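Long-range contacts in arginine decarboxylase (Campylobacter jejuni subsp. jejuni, PDB 3NZP), which probably catalyses the pyridoxal 5'-phosphate-dependent decarboxylation of arginine to agmatine, a step in polyamine biosynthesis: residues Lys71-Lys76 with Tyr295-Val300; Tyr63-Lys68 with Tyr290-Tyr295; Gln342-Asn347 with Ala405-His410; Ile350-Asn355 with Leu399-Asn404. One frame throughout, in Å; residues are numbered along the deposited sequence.

Leaving the N terminus, the chain runs along helix 52-72, which supplies 63-68 to contact 2 and, with the turn after it, 71-76 to contact 1. Most of the barrel follows before helix 292-309 returns to pair with both. The chain entering it brings 290-295 first and 295-300 next, so the contacts cross, share Tyr295 and have centres about 9 Å apart. Together they tie the helix before the first barrel strand to the helix before the last. After strand 330-341 the chain opens contact 3 at 342-347 and contact 4 at 350-355. Helix 399-420 closes contact 4 and then contact 3, so contact 4 is the inner loop, at the helical bundle and the second subunit.

Contact 1: residues Lys71-Lys76 with Tyr295-Val300; sequences KEFGYK and YANDVV
Tyr75 and Phe73, on the turn that ends helix 52-72, close over Val300 of helix 292-309. The Tyr75 side chain starts at CB, 3.5 Å from Val300 CG1. Its CG is anti to the backbone N (chi1 -165°), which lays the ring against Val300 and toward Ile317 of the last barrel strand, with CG 3.6 Å from the same Val300 CG1. Along one side of the ring CD2 still touches that methyl, while CE2 lies 3.8 Å from Val300 O. At the tip, OH hydrogen-bonds Pro315 O, just before strand 316-319, so the buried hydroxyl is satisfied. Val300 CG1 also takes Phe73 CD1, at 4.1 Å, and so sits between two aromatic side chains. The rim of the Phe73 ring runs on to Asn297, whose amide meets it at the edge, OD1 lying 3.5 Å from CE1 with the two planes 61° apart. Glu72 OE1 comes 3.4 Å from Asn297 OD1; both are acceptors, and Arg293, which makes a salt bridge to Glu72 and a hydrogen bond to Asn297, probably offsets their closeness. Gly74, at positive phi, is the C-prime residue of a Schellman motif: its N bonds Lys71 O while Tyr75 N returns to Arg70 O. This helix stop packed on a neighbouring helix belongs to the outer helical layer of a TIM-type barrel.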
# COMPACT_ATOMS: atom_id res chain seq x y z
N LYS B 71 14.39 -10.72 37.14
CA LYS B 71 14.92 -11.48 38.26
C LYS B 71 16.44 -11.49 38.25
O LYS B 71 17.07 -11.42 39.31
CB LYS B 71 14.39 -12.92 38.23
CG LYS B 71 12.89 -13.02 38.56
CD LYS B 71 12.61 -12.51 39.98
CE LYS B 71 11.14 -12.67 40.38
NZ LYS B 71 10.94 -12.41 41.84
N GLU B 72 17.02 -11.57 37.06
CA GLU B 72 18.46 -11.60 36.92
C GLU B 72 19.06 -10.39 37.62
O GLU B 72 19.94 -10.53 38.44
CB GLU B 72 18.87 -11.59 35.45
CG GLU B 72 20.34 -11.88 35.25
CD GLU B 72 20.81 -11.62 33.83
OE1 GLU B 72 20.23 -12.19 32.88
OE2 GLU B 72 21.78 -10.84 33.65
N PHE B 73 18.57 -9.20 37.31
CA PHE B 73 19.13 -8.03 37.96
C PHE B 73 18.30 -7.59 39.15
O PHE B 73 18.42 -6.46 39.61
CB PHE B 73 19.25 -6.88 36.97
CG PHE B 73 19.86 -7.29 35.68
CD1 PHE B 73 19.12 -7.99 34.74
CD2 PHE B 73 21.19 -6.99 35.40
CE1 PHE B 73 19.69 -8.39 33.54
CE2 PHE B 73 21.77 -7.38 34.21
CZ PHE B 73 21.02 -8.09 33.28
N GLY B 74 17.45 -8.48 39.66
CA GLY B 74 16.62 -8.13 40.80
C GLY B 74 15.96 -6.78 40.66
O GLY B 74 16.12 -5.92 41.52
N TYR B 75 15.21 -6.60 39.57
CA TYR B 75 14.50 -5.35 39.28
C TYR B 75 13.20 -5.23 40.10
O TYR B 75 12.33 -6.09 40.02
CB TYR B 75 14.19 -5.27 37.78
CG TYR B 75 13.79 -3.88 37.31
CD1 TYR B 75 12.46 -3.53 37.10
CD2 TYR B 75 14.77 -2.90 37.11
CE1 TYR B 75 12.10 -2.24 36.69
CE2 TYR B 75 14.42 -1.61 36.71
CZ TYR B 75 13.09 -1.29 36.50
OH TYR B 75 12.77 -0.01 36.11
N LYS B 76 13.06 -4.16 40.87
CA LYS B 76 11.87 -3.99 41.70
C LYS B 76 10.64 -3.51 40.93
O LYS B 76 9.51 -3.82 41.31
CB LYS B 76 12.19 -3.02 42.85
CG LYS B 76 13.20 -3.57 43.87
CD LYS B 76 13.86 -2.47 44.72
CE LYS B 76 14.75 -1.51 43.86
NZ LYS B 76 15.57 -0.47 44.60
N TYR B 295 17.28 -7.68 24.49
CA TYR B 295 16.45 -6.49 24.54
C TYR B 295 15.94 -6.32 25.97
O TYR B 295 16.04 -5.24 26.55
CB TYR B 295 15.30 -6.64 23.55
CG TYR B 295 14.28 -5.54 23.59
CD1 TYR B 295 13.10 -5.69 24.30
CD2 TYR B 295 14.49 -4.35 22.92
CE1 TYR B 295 12.15 -4.68 24.34
CE2 TYR B 295 13.56 -3.33 22.95
CZ TYR B 295 12.39 -3.50 23.67
OH TYR B 295 11.45 -2.48 23.74
N ALA B 296 15.41 -7.40 26.55
CA ALA B 296 14.90 -7.33 27.91
C ALA B 296 16.02 -7.01 28.91
O ALA B 296 15.89 -6.07 29.70
CB ALA B 296 14.20 -8.64 28.29
N ASN B 297 17.11 -7.77 28.89
CA ASN B 297 18.20 -7.51 29.83
C ASN B 297 18.64 -6.06 29.72
O ASN B 297 18.81 -5.37 30.73
CB ASN B 297 19.39 -8.43 29.57
CG ASN B 297 19.10 -9.87 29.91
OD1 ASN B 297 18.34 -10.15 30.84
ND2 ASN B 297 19.71 -10.78 29.18
N ASP B 298 18.82 -5.58 28.49
CA ASP B 298 19.24 -4.20 28.30
C ASP B 298 18.26 -3.22 28.93
O ASP B 298 18.67 -2.28 29.62
CB ASP B 298 19.41 -3.90 26.81
CG ASP B 298 20.67 -4.52 26.25
OD1 ASP B 298 20.86 -4.51 25.01
OD2 ASP B 298 21.47 -5.02 27.06
N VAL B 299 16.97 -3.42 28.72
CA VAL B 299 15.98 -2.52 29.30
C VAL B 299 16.06 -2.50 30.81
O VAL B 299 16.20 -1.44 31.42
CB VAL B 299 14.53 -2.90 28.89
CG1 VAL B 299 13.51 -2.02 29.62
CG2 VAL B 299 14.36 -2.73 27.39
N VAL B 300 16.01 -3.68 31.42
CA VAL B 300 16.07 -3.77 32.87
C VAL B 300 17.36 -3.21 33.45
O VAL B 300 17.35 -2.57 34.49
CB VAL B 300 15.92 -5.21 33.32
CG1 VAL B 300 16.02 -5.28 34.83
CG2 VAL B 300 14.60 -5.75 32.85

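Contact 2: residues Tyr63-Lys68 with Tyr290-Tyr295; sequences YGNFNK and YTLREY
Phe66 and Tyr295 make the aromatic part of this contact between helix 52-72 and the first turn of helix 292-309. Their rings meet rim to rim, centroids 5.8 Å apart and planes at 83°, neither covering the face of the other. The corner CZ of Phe66 points at Tyr295 CE1, 3.5 Å away, and CE1 lies in the plane of the phenylalanine ring. Aliphatic packing follows at Asn65, where the backbones come nearest, with CA 5.5 Å from the CA of Arg293. Asn65 CB lies over both methyls of Leu292, 4.0 Å from CD1 and from CD2. The cationic part belongs to Arg293: a bend at chi2 (53°) turns its chain toward Lys68, whose side chain it crosses at about a right angle, and Lys68 CB sits over one guanidinium face, toward its rim. Lys68 NZ stays 4.7 Å from Arg293 NH2, and the guanidinium has its salt bridge with Glu72. Hydrogen bonds within 290-295 cap the helix. Thr291 OG1 accepts from Glu294 N at 3.0 Å, and Glu294 OE2 takes a weak return bond from Thr291 N, a capping box. Inward, Phe66 stacks on Phe79 and reaches Ile317 and Ile319 of the last barrel strand; Tyr295 packs on Leu244 of helix 242-260, its side chain about 9 Å from the bound pyridoxal 5'-phosphate and about 6 Å from Gly274 of the cofactor pocket.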
# COMPACT_ATOMS: atom_id res chain seq x y z
N TYR B 63 6.47 -11.88 28.13
CA TYR B 63 6.46 -11.85 29.59
C TYR B 63 7.56 -12.75 30.15
O TYR B 63 8.22 -12.42 31.14
CB TYR B 63 5.09 -12.26 30.12
CG TYR B 63 4.12 -11.12 30.09
CD1 TYR B 63 3.43 -10.78 28.93
CD2 TYR B 63 3.94 -10.33 31.22
CE1 TYR B 63 2.57 -9.67 28.91
CE2 TYR B 63 3.10 -9.24 31.21
CZ TYR B 63 2.42 -8.91 30.05
OH TYR B 63 1.61 -7.81 30.09
N GLY B 64 7.76 -13.90 29.50
CA GLY B 64 8.78 -14.84 29.93
C GLY B 64 10.15 -14.21 30.01
O GLY B 64 10.81 -14.27 31.05
N ASN B 65 10.59 -13.59 28.93
CA ASN B 65 11.90 -12.97 28.91
C ASN B 65 12.05 -11.78 29.84
O ASN B 65 13.05 -11.65 30.54
CB ASN B 65 12.26 -12.52 27.50
CG ASN B 65 12.73 -13.66 26.65
OD1 ASN B 65 11.93 -14.47 26.20
ND2 ASN B 65 14.04 -13.75 26.44
N PHE B 66 11.06 -10.90 29.84
CA PHE B 66 11.15 -9.74 30.70
C PHE B 66 11.12 -10.12 32.16
O PHE B 66 11.69 -9.43 33.01
CB PHE B 66 10.05 -8.71 30.36
CG PHE B 66 10.51 -7.65 29.41
CD1 PHE B 66 11.21 -6.55 29.87
CD2 PHE B 66 10.30 -7.78 28.04
CE1 PHE B 66 11.72 -5.59 28.99
CE2 PHE B 66 10.79 -6.83 27.15
CZ PHE B 66 11.50 -5.74 27.62
N ASN B 67 10.48 -11.24 32.49
CA ASN B 67 10.47 -11.62 33.89
C ASN B 67 11.82 -12.19 34.28
O ASN B 67 12.39 -11.82 35.31
CB ASN B 67 9.34 -12.61 34.18
CG ASN B 67 8.01 -11.91 34.32
OD1 ASN B 67 7.95 -10.75 34.75
ND2 ASN B 67 6.93 -12.61 33.96
N LYS B 68 12.35 -13.07 33.44
CA LYS B 68 13.65 -13.66 33.69
C LYS B 68 14.70 -12.56 33.71
O LYS B 68 15.69 -12.63 34.43
CB LYS B 68 13.96 -14.72 32.63
CG LYS B 68 12.94 -15.85 32.68
CD LYS B 68 13.42 -17.13 32.03
CE LYS B 68 13.46 -17.03 30.53
NZ LYS B 68 13.83 -18.35 29.94
N TYR B 290 19.95 -8.56 17.34
CA TYR B 290 19.91 -8.77 18.82
C TYR B 290 18.85 -9.82 19.24
O TYR B 290 17.97 -10.15 18.43
CB TYR B 290 19.65 -7.47 19.58
CG TYR B 290 18.32 -6.84 19.21
CD1 TYR B 290 17.17 -7.11 19.92
CD2 TYR B 290 18.23 -5.97 18.16
CE1 TYR B 290 15.91 -6.50 19.58
CE2 TYR B 290 17.02 -5.35 17.79
CZ TYR B 290 15.86 -5.61 18.49
OH TYR B 290 14.70 -5.01 18.12
N THR B 291 18.84 -10.33 20.47
CA THR B 291 17.80 -11.33 20.86
C THR B 291 16.74 -10.71 21.78
O THR B 291 16.94 -9.62 22.31
CB THR B 291 18.43 -12.52 21.61
OG1 THR B 291 18.79 -12.13 22.94
CG2 THR B 291 19.66 -13.01 20.88
N LEU B 292 15.62 -11.39 21.97
CA LEU B 292 14.58 -10.85 22.83
C LEU B 292 15.15 -10.65 24.24
O LEU B 292 14.97 -9.60 24.85
CB LEU B 292 13.38 -11.80 22.90
CG LEU B 292 12.02 -11.17 23.24
CD1 LEU B 292 11.07 -12.27 23.70
CD2 LEU B 292 12.15 -10.13 24.33
N ARG B 293 15.85 -11.67 24.73
CA ARG B 293 16.45 -11.63 26.06
C ARG B 293 17.41 -10.45 26.18
O ARG B 293 17.45 -9.77 27.21
CB ARG B 293 17.18 -12.96 26.36
CG ARG B 293 17.72 -13.09 27.78
CD ARG B 293 16.63 -12.84 28.81
NE ARG B 293 17.14 -12.71 30.17
CZ ARG B 293 17.34 -13.72 31.01
NH1 ARG B 293 17.80 -13.47 32.23
NH2 ARG B 293 17.07 -14.97 30.65
N GLU B 294 18.18 -10.22 25.13
CA GLU B 294 19.13 -9.11 25.10
C GLU B 294 18.37 -7.80 25.25
O GLU B 294 18.74 -6.91 26.03
CB GLU B 294 19.92 -9.12 23.80
CG GLU B 294 20.93 -8.01 23.72
CD GLU B 294 21.91 -8.16 22.56
OE1 GLU B 294 22.85 -7.34 22.49
OE2 GLU B 294 21.75 -9.08 21.74
N TYR B 295 17.28 -7.68 24.49
CA TYR B 295 16.45 -6.49 24.54
C TYR B 295 15.94 -6.32 25.97
O TYR B 295 16.04 -5.24 26.55
CB TYR B 295 15.30 -6.64 23.55
CG TYR B 295 14.28 -5.54 23.59
CD1 TYR B 295 13.10 -5.69 24.30
CD2 TYR B 295 14.49 -4.35 22.92
CE1 TYR B 295 12.15 -4.68 24.34
CE2 TYR B 295 13.56 -3.33 22.95
CZ TYR B 295 12.39 -3.50 23.67
OH TYR B 295 11.45 -2.48 23.74

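Contact 3: residues Gln342-Asn347 with Ala405-His410; sequences QEYAEN and AEILTH
Tyr344 and His410 form a face-to-face stack, the aromatic interaction between the loop after strand 330-341 and helix 399-420. The ring centroids are 4.0 Å apart and the planes inclined at 30°, so the overlap is tilted and displaced toward the rims. The closest pair is Tyr344 CD2 to His410 CD2, on the side where the rings draw together. The histidine's own CB adds a CH-pi contact over the same tyrosine face, 4.2 Å from the centroid. Aliphatic packing is supplied by Ile407, one turn earlier: its CG1 lies in the plane of the Tyr344 ring, at the edge, 3.8 Å from CD1. Ile407 CG2 meets the backbone beyond, 3.8 Å from Ala345 O. Thus one residue of the helix covers the ring's face and another its rim.

A bent hydrogen bond helps to orient the imidazole. With CG beside the backbone N (chi1 -86°), the His410 ring leans back along the helix, and ND1 donates to Glu406 O at 3.0 Å, the acceptor tilted 23° from the ring plane. Glu406 O already holds His410 N, and the two donors reach it from opposite faces of the carbonyl plane. Thr409 OG1 likewise shares Ala405 O with its own backbone N.

Around the contact, Ala405, Glu406 and Thr409 face Leu385 of helix 374-392, and Leu408 packs on Leu362 of helix 357-368. The second subunit also reaches the contact: its Thr209 packs on Tyr344 and Ile407, and its Ser208 hydrogen-bonds Glu406.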
# COMPACT_ATOMS: atom_id res chain seq x y z
N GLN B 342 11.01 -22.11 -18.91
CA GLN B 342 11.79 -21.74 -20.08
C GLN B 342 11.79 -22.88 -21.11
O GLN B 342 12.66 -23.77 -21.07
CB GLN B 342 13.23 -21.38 -19.65
CG GLN B 342 13.68 -22.07 -18.32
CD GLN B 342 15.22 -22.22 -18.14
OE1 GLN B 342 15.98 -21.22 -18.10
NE2 GLN B 342 15.67 -23.49 -18.00
N GLU B 343 10.81 -22.86 -22.01
CA GLU B 343 10.66 -23.87 -23.06
C GLU B 343 11.57 -23.54 -24.27
O GLU B 343 11.31 -22.60 -25.02
CB GLU B 343 9.19 -23.97 -23.53
CG GLU B 343 8.50 -22.62 -23.83
CD GLU B 343 7.45 -22.71 -24.94
OE1 GLU B 343 7.83 -22.83 -26.12
OE2 GLU B 343 6.23 -22.67 -24.63
N TYR B 344 12.64 -24.32 -24.44
CA TYR B 344 13.57 -24.10 -25.54
C TYR B 344 14.22 -25.40 -25.99
O TYR B 344 15.36 -25.69 -25.65
CB TYR B 344 14.64 -23.09 -25.13
CG TYR B 344 14.19 -21.65 -25.26
CD1 TYR B 344 13.94 -21.09 -26.52
CD2 TYR B 344 13.98 -20.85 -24.14
CE1 TYR B 344 13.50 -19.78 -26.65
CE2 TYR B 344 13.54 -19.53 -24.26
CZ TYR B 344 13.30 -19.00 -25.52
OH TYR B 344 12.87 -17.71 -25.65
N ALA B 345 13.46 -26.17 -26.76
CA ALA B 345 13.94 -27.44 -27.29
C ALA B 345 14.56 -27.21 -28.65
O ALA B 345 14.12 -26.36 -29.42
CB ALA B 345 12.78 -28.42 -27.40
N GLU B 346 15.57 -28.00 -28.96
CA GLU B 346 16.25 -27.88 -30.22
C GLU B 346 15.33 -28.03 -31.43
O GLU B 346 15.59 -27.45 -32.49
CB GLU B 346 17.39 -28.91 -30.30
CG GLU B 346 18.40 -28.60 -31.40
CD GLU B 346 19.50 -29.64 -31.49
OE1 GLU B 346 20.09 -29.99 -30.44
OE2 GLU B 346 19.79 -30.08 -32.62
N ASN B 347 14.25 -28.80 -31.28
CA ASN B 347 13.31 -29.03 -32.40
C ASN B 347 12.53 -27.79 -32.78
O ASN B 347 12.01 -27.70 -33.90
CB ASN B 347 12.32 -30.15 -32.06
CG ASN B 347 11.16 -29.66 -31.20
OD1 ASN B 347 11.35 -29.22 -30.07
ND2 ASN B 347 9.95 -29.74 -31.75
N ALA B 405 17.34 -17.37 -33.25
CA ALA B 405 18.39 -16.73 -32.48
C ALA B 405 18.21 -16.97 -30.99
O ALA B 405 19.11 -17.47 -30.32
CB ALA B 405 18.41 -15.25 -32.79
N GLU B 406 17.03 -16.61 -30.49
CA GLU B 406 16.71 -16.77 -29.08
C GLU B 406 16.85 -18.21 -28.59
O GLU B 406 17.45 -18.46 -27.53
CB GLU B 406 15.29 -16.27 -28.83
CG GLU B 406 15.13 -14.78 -29.06
CD GLU B 406 13.68 -14.34 -29.01
OE1 GLU B 406 13.40 -13.13 -29.09
OE2 GLU B 406 12.81 -15.24 -28.88
N ILE B 407 16.32 -19.15 -29.37
CA ILE B 407 16.39 -20.57 -29.01
C ILE B 407 17.86 -21.03 -28.94
O ILE B 407 18.31 -21.63 -27.95
CB ILE B 407 15.66 -21.44 -30.05
CG1 ILE B 407 14.25 -20.94 -30.30
CG2 ILE B 407 15.54 -22.85 -29.55
CD1 ILE B 407 13.59 -21.62 -31.47
N LEU B 408 18.60 -20.75 -30.02
CA LEU B 408 20.01 -21.12 -30.11
C LEU B 408 20.77 -20.53 -28.93
O LEU B 408 21.49 -21.24 -28.22
CB LEU B 408 20.60 -20.61 -31.43
CG LEU B 408 20.24 -21.42 -32.68
CD1 LEU B 408 20.41 -20.60 -33.95
CD2 LEU B 408 21.11 -22.65 -32.70
N THR B 409 20.58 -19.24 -28.71
CA THR B 409 21.24 -18.54 -27.63
C THR B 409 20.99 -19.27 -26.32
O THR B 409 21.92 -19.52 -25.56
CB THR B 409 20.73 -17.12 -27.53
OG1 THR B 409 20.97 -16.46 -28.77
CG2 THR B 409 21.43 -16.39 -26.41
N HIS B 410 19.73 -19.63 -26.07
CA HIS B 410 19.41 -20.35 -24.85
C HIS B 410 20.09 -21.70 -24.82
O HIS B 410 20.68 -22.08 -23.81
CB HIS B 410 17.90 -20.52 -24.70
CG HIS B 410 17.24 -19.36 -24.05
ND1 HIS B 410 17.23 -18.09 -24.60
CD2 HIS B 410 16.61 -19.25 -22.86
CE1 HIS B 410 16.63 -17.26 -23.78
NE2 HIS B 410 16.24 -17.93 -22.71

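Contact 4: residues Ile350-Asn355 with Leu399-Asn404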
# COMPACT_ATOMS: atom_id res chain seq x y z
N ILE B 350 13.23 -23.36 -36.47
CA ILE B 350 12.63 -23.26 -37.79
C ILE B 350 13.76 -23.41 -38.81
O ILE B 350 14.34 -22.41 -39.24
CB ILE B 350 11.96 -21.88 -38.03
CG1 ILE B 350 11.13 -21.42 -36.82
CG2 ILE B 350 11.11 -21.94 -39.29
CD1 ILE B 350 9.96 -22.31 -36.45
N LEU B 351 14.06 -24.65 -39.19
CA LEU B 351 15.12 -24.94 -40.16
C LEU B 351 14.92 -24.10 -41.42
O LEU B 351 14.17 -24.47 -42.33
CB LEU B 351 15.10 -26.43 -40.53
CG LEU B 351 15.09 -27.42 -39.35
CD1 LEU B 351 13.65 -27.86 -39.03
CD2 LEU B 351 15.95 -28.63 -39.69
N LYS B 352 15.60 -22.95 -41.46
CA LYS B 352 15.50 -22.04 -42.60
C LYS B 352 16.38 -22.59 -43.71
O LYS B 352 17.25 -23.44 -43.47
CB LYS B 352 15.98 -20.64 -42.19
CG LYS B 352 15.41 -19.47 -43.00
CD LYS B 352 14.27 -18.79 -42.23
CE LYS B 352 13.84 -17.49 -42.88
NZ LYS B 352 14.94 -16.50 -42.97
N LYS B 353 16.16 -22.11 -44.93
CA LYS B 353 16.93 -22.55 -46.10
C LYS B 353 18.11 -21.60 -46.32
O LYS B 353 19.25 -22.03 -46.52
CB LYS B 353 16.01 -22.57 -47.33
CG LYS B 353 15.02 -21.39 -47.43
CD LYS B 353 13.65 -21.82 -47.95
CE LYS B 353 12.98 -22.83 -47.00
NZ LYS B 353 12.81 -22.31 -45.62
N GLN B 354 17.82 -20.31 -46.27
CA GLN B 354 18.79 -19.24 -46.44
C GLN B 354 18.83 -18.48 -45.11
O GLN B 354 18.15 -17.46 -44.94
CB GLN B 354 18.36 -18.31 -47.57
CG GLN B 354 19.27 -17.11 -47.79
CD GLN B 354 20.65 -17.52 -48.25
OE1 GLN B 354 21.54 -16.68 -48.37
NE2 GLN B 354 20.83 -18.81 -48.50
N ASN B 355 19.60 -19.00 -44.16
CA ASN B 355 19.72 -18.40 -42.85
C ASN B 355 20.67 -17.21 -42.83
O ASN B 355 21.70 -17.23 -43.51
CB ASN B 355 20.21 -19.44 -41.85
CG ASN B 355 19.20 -20.53 -41.61
OD1 ASN B 355 18.72 -20.71 -40.49
ND2 ASN B 355 18.87 -21.27 -42.66
N LEU B 399 10.57 -12.82 -38.06
CA LEU B 399 10.28 -13.34 -36.74
C LEU B 399 10.81 -14.76 -36.54
O LEU B 399 11.05 -15.19 -35.41
CB LEU B 399 8.76 -13.29 -36.49
CG LEU B 399 8.21 -13.64 -35.09
CD1 LEU B 399 8.72 -12.62 -34.07
CD2 LEU B 399 6.67 -13.67 -35.13
N GLN B 400 10.98 -15.51 -37.63
CA GLN B 400 11.49 -16.87 -37.49
C GLN B 400 12.95 -16.75 -37.06
O GLN B 400 13.42 -17.49 -36.18
CB GLN B 400 11.43 -17.65 -38.81
CG GLN B 400 10.07 -17.70 -39.50
CD GLN B 400 10.05 -16.87 -40.78
OE1 GLN B 400 9.74 -15.67 -40.77
NE2 GLN B 400 10.39 -17.51 -41.90
N ASP B 401 13.66 -15.81 -37.69
CA ASP B 401 15.06 -15.57 -37.38
C ASP B 401 15.25 -15.22 -35.91
O ASP B 401 16.08 -15.81 -35.21
CB ASP B 401 15.62 -14.43 -38.25
CG ASP B 401 15.64 -14.77 -39.74
OD1 ASP B 401 15.80 -15.96 -40.10
OD2 ASP B 401 15.50 -13.83 -40.54
N ARG B 402 14.47 -14.24 -35.46
CA ARG B 402 14.53 -13.81 -34.08
C ARG B 402 14.32 -15.03 -33.19
O ARG B 402 15.03 -15.23 -32.20
CB ARG B 402 13.46 -12.77 -33.82
CG ARG B 402 13.37 -12.33 -32.39
CD ARG B 402 12.48 -11.12 -32.26
NE ARG B 402 12.20 -10.79 -30.87
CZ ARG B 402 11.39 -9.81 -30.49
NH1 ARG B 402 10.78 -9.07 -31.40
NH2 ARG B 402 11.19 -9.57 -29.20
N SER B 403 13.34 -15.86 -33.56
CA SER B 403 13.02 -17.07 -32.80
C SER B 403 14.23 -17.97 -32.77
O SER B 403 14.68 -18.38 -31.71
CB SER B 403 11.85 -17.83 -33.44
OG SER B 403 11.56 -19.03 -32.71
N ASN B 404 14.75 -18.27 -33.95
CA ASN B 404 15.91 -19.14 -34.02
C ASN B 404 17.03 -18.66 -33.12
O ASN B 404 17.60 -19.43 -32.35
CB ASN B 404 16.41 -19.23 -35.44
CG ASN B 404 15.48 -20.00 -36.31
OD1 ASN B 404 14.93 -21.03 -35.88
ND2 ASN B 404 15.29 -19.53 -37.54
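In Lys352 the first torsion (chi1 -154°) sends CG away from the backbone N, and the chain then bends at chi2 and chi4, which curls its ammonium onto Asp401 in the opening turns of helix 399-420. Asn404 has CG beside the backbone N (chi1 -71°), which presents its amide to the main chain of Ile350.

The lysine NZ is 3.0 Å from Asp401 OD1 in a salt bridge, met on the syn side of the carboxylate and slightly out of its plane. Asp398 OD2, just ahead of the helix, takes a second salt bridge from the same NZ, while Asp398 OD1 accepts from Asp401 N. One lysine is thus shared by two acids at the helix start, and the ammonium probably offsets the repulsion between the two carboxylates. On its way the lysine chain crosses Gln400 at about a right angle, CE resting 3.6 Å from NE2.

The amide of Asn404 takes hold of one residue's backbone at both ends. OD1 accepts from Ile350 N at 2.9 Å, the donor in the carbonyl plane, while ND2 gives only a weak bond to Ile350 O at 3.5 Å. This buried amide thus ties the irregular loop to the helix, chiefly through OD1. Ile350 CG1 adds a light apolar touch, 4.3 Å from Gln400 CB. Within the loop, Asn355 ND2 returns a weak bond to Lys352 O.

Leu399, Gln400, Arg402 and Ser403 meet the second subunit, Arg402 by a salt bridge to its Glu250. The contact ties the loop between strand 330-341 and helix 357-368 to helix 399-420, within the helical bundle characteristic of arginine decarboxylases.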